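Local coordinates for Arf-GAP with coiled-coil, ANK repeat and PH domain-containing protein 2 (Homo sapiens, PDB 6IF3) that acts as a GTPase-activating protein for the small GTPase ARF6 and uses its ankyrin-repeat domain, the part described here, to interact with RAB35, at residues 44-48 and 49-53. Numbering follows the deposited sequence.
Sequences NKATP and LIQAV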
ATOM      1  N   ASN A  44     -19.262   2.254  26.760  1.00 21.11           N
ATOM      2  CA  ASN A  44     -19.147   1.353  25.609  1.00 20.17           C
ATOM      3  C   ASN A  44     -18.058   0.301  25.726  1.00 19.39           C
ATOM      4  O   ASN A  44     -17.545  -0.174  24.711  1.00 18.06           O
ATOM      5  CB  ASN A  44     -18.917   2.166  24.323  1.00 21.18           C
ATOM      6  CG  ASN A  44     -20.055   3.136  24.058  1.00 32.52           C
ATOM      7  OD1 ASN A  44     -21.176   2.713  23.789  1.00 35.32           O
ATOM      8  ND2 ASN A  44     -19.770   4.436  24.141  1.00 37.22           N
ATOM      9  N   LYS A  45     -17.716  -0.074  26.953  1.00 18.02           N
ATOM     10  CA  LYS A  45     -16.626  -1.025  27.191  1.00 16.17           C
ATOM     11  C   LYS A  45     -15.315  -0.603  26.539  1.00 15.01           C
ATOM     12  O   LYS A  45     -14.449  -1.413  26.207  1.00 19.21           O
ATOM     13  CB  LYS A  45     -17.045  -2.431  26.732  1.00 20.49           C
ATOM     14  CG  LYS A  45     -18.224  -2.925  27.568  1.00 25.52           C
ATOM     15  CD  LYS A  45     -18.424  -4.426  27.493  1.00 35.98           C
ATOM     16  CE  LYS A  45     -19.443  -4.898  28.538  1.00 42.22           C
ATOM     17  NZ  LYS A  45     -18.967  -4.749  29.945  1.00 42.04           N
ATOM     18  N   ALA A  46     -15.113   0.706  26.431  1.00 16.57           N
ATOM     19  CA  ALA A  46     -13.826   1.181  25.964  1.00 16.01           C
ATOM     20  C   ALA A  46     -12.735   0.923  27.012  1.00 15.53           C
ATOM     21  O   ALA A  46     -13.012   0.733  28.209  1.00 15.63           O
ATOM     22  CB  ALA A  46     -13.897   2.700  25.607  1.00 17.68           C
ATOM     23  N   THR A  47     -11.499   0.966  26.536  1.00 16.51           N
ATOM     24  CA  THR A  47     -10.336   0.510  27.261  1.00 15.34           C
ATOM     25  C   THR A  47      -9.298   1.617  27.411  1.00 16.37           C
ATOM     26  O   THR A  47      -9.373   2.638  26.730  1.00 16.76           O
ATOM     27  CB  THR A  47      -9.649  -0.626  26.514  1.00 12.80           C
ATOM     28  OG1 THR A  47      -9.294  -0.116  25.204  1.00 13.58           O
ATOM     29  CG2 THR A  47     -10.560  -1.841  26.363  1.00 15.04           C
ATOM     30  N   PRO A  48      -8.299   1.395  28.263  1.00 15.35           N
ATOM     31  CA  PRO A  48      -7.182   2.350  28.308  1.00 15.05           C
ATOM     32  C   PRO A  48      -6.522   2.542  26.956  1.00 14.76           C
ATOM     33  O   PRO A  48      -6.222   3.700  26.638  1.00 16.86           O
ATOM     34  CB  PRO A  48      -6.221   1.715  29.356  1.00 16.18           C
ATOM     35  CG  PRO A  48      -7.204   0.988  30.318  1.00 19.08           C
ATOM     36  CD  PRO A  48      -8.231   0.409  29.365  1.00 15.93           C
ATOM     37  N   LEU A  49      -6.356   1.485  26.173  1.00 12.52           N
ATOM     38  CA  LEU A  49      -5.634   1.669  24.918  1.00 13.85           C
ATOM     39  C   LEU A  49      -6.507   2.424  23.950  1.00 16.06           C
ATOM     40  O   LEU A  49      -5.983   3.267  23.195  1.00 14.43           O
ATOM     41  CB  LEU A  49      -5.176   0.336  24.357  1.00 14.44           C
ATOM     42  CG  LEU A  49      -4.348   0.372  23.078  1.00 15.36           C
ATOM     43  CD1 LEU A  49      -3.127   1.306  23.248  1.00 18.47           C
ATOM     44  CD2 LEU A  49      -3.884  -1.054  22.728  1.00 16.29           C
ATOM     45  N   ILE A  50      -7.819   2.192  23.969  1.00 15.84           N
ATOM     46  CA  ILE A  50      -8.683   3.010  23.134  1.00 17.80           C
ATOM     47  C   ILE A  50      -8.638   4.485  23.604  1.00 16.58           C
ATOM     48  O   ILE A  50      -8.605   5.390  22.769  1.00 16.26           O
ATOM     49  CB  ILE A  50     -10.133   2.457  23.100  1.00 14.48           C
ATOM     50  CG1 ILE A  50     -10.160   1.186  22.249  1.00 13.35           C
ATOM     51  CG2 ILE A  50     -11.103   3.494  22.594  1.00 14.08           C
ATOM     52  CD1 ILE A  50     -11.465   0.422  22.357  1.00 16.69           C
ATOM     53  N   GLN A  51      -8.609   4.736  24.915  1.00 13.98           N
ATOM     54  CA  GLN A  51      -8.459   6.112  25.386  1.00 14.14           C
ATOM     55  C   GLN A  51      -7.145   6.733  24.929  1.00 14.28           C
ATOM     56  O   GLN A  51      -7.093   7.930  24.650  1.00 15.69           O
ATOM     57  CB  GLN A  51      -8.561   6.173  26.921  1.00 13.67           C
ATOM     58  CG  GLN A  51     -10.032   5.905  27.378  1.00 16.78           C
ATOM     59  CD  GLN A  51     -10.990   6.967  26.868  1.00 20.32           C
ATOM     60  OE1 GLN A  51     -10.747   8.161  27.025  1.00 23.50           O
ATOM     61  NE2 GLN A  51     -12.069   6.540  26.245  1.00 25.20           N
ATOM     62  N   ALA A  52      -6.082   5.926  24.872  1.00 16.52           N
ATOM     63  CA  ALA A  52      -4.769   6.428  24.424  1.00 14.53           C
ATOM     64  C   ALA A  52      -4.844   6.852  22.971  1.00 14.08           C
ATOM     65  O   ALA A  52      -4.278   7.883  22.570  1.00 15.63           O
ATOM     66  CB  ALA A  52      -3.700   5.378  24.608  1.00 15.71           C
ATOM     67  N   VAL A  53      -5.588   6.081  22.191  1.00 15.18           N
ATOM     68  CA  VAL A  53      -5.775   6.416  20.770  1.00 14.28           C
ATOM     69  C   VAL A  53      -6.526   7.746  20.653  1.00 14.14           C
ATOM     70  O   VAL A  53      -6.082   8.695  19.974  1.00 16.82           O
ATOM     71  CB  VAL A  53      -6.535   5.299  20.040  1.00 13.50           C
ATOM     72  CG1 VAL A  53      -6.991   5.807  18.628  1.00 15.31           C
ATOM     73  CG2 VAL A  53      -5.647   4.049  19.933  1.00 13.28           C
TER
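The carboxamide of Gln51 presents its nitrogen to the methyl of Ala46, NE2 to CB 4.3 Å, with the methyl beside the amide rather than over either face. A bend at chi2 (-63°) folds the Gln51 chain back toward the loop, while its CG lies 3.4 Å from Thr47 O. The Pro48 ring packs on Ser18 of helix 10-19, while its CB still touches Leu49 N at 3.2 Å; Gln51 also touches that helix, through Tyr15 and Tyr19. Thr47, just before helix 48-55, is its N-cap. Its hydroxyl sits between backbone N and carbonyl carbon (chi1 58°), from where OG1 accepts a nearly straight hydrogen bond from Ile50 N at 3.0 Å. Ile50 CG1 runs past the same oxygen, 3.3 Å from Thr47 OG1, and its CG2 branch meets Ala46 CB at 4.2 Å. The first main-chain helical bonds follow, from Gln51 N to Thr47 O and from Ala52 N to Pro48 O (2.8 Å). Thr47 N, also buried, has no partner. Leu49 and Ala52 touch helix 58-66, and Ile50 reaches His84 of the next repeat. Thr47-Pro48-Leu49-Ile50 is the Thr-Pro-Leu-His motif of ankyrin repeats, with isoleucine in the histidine place, here in ANK 1.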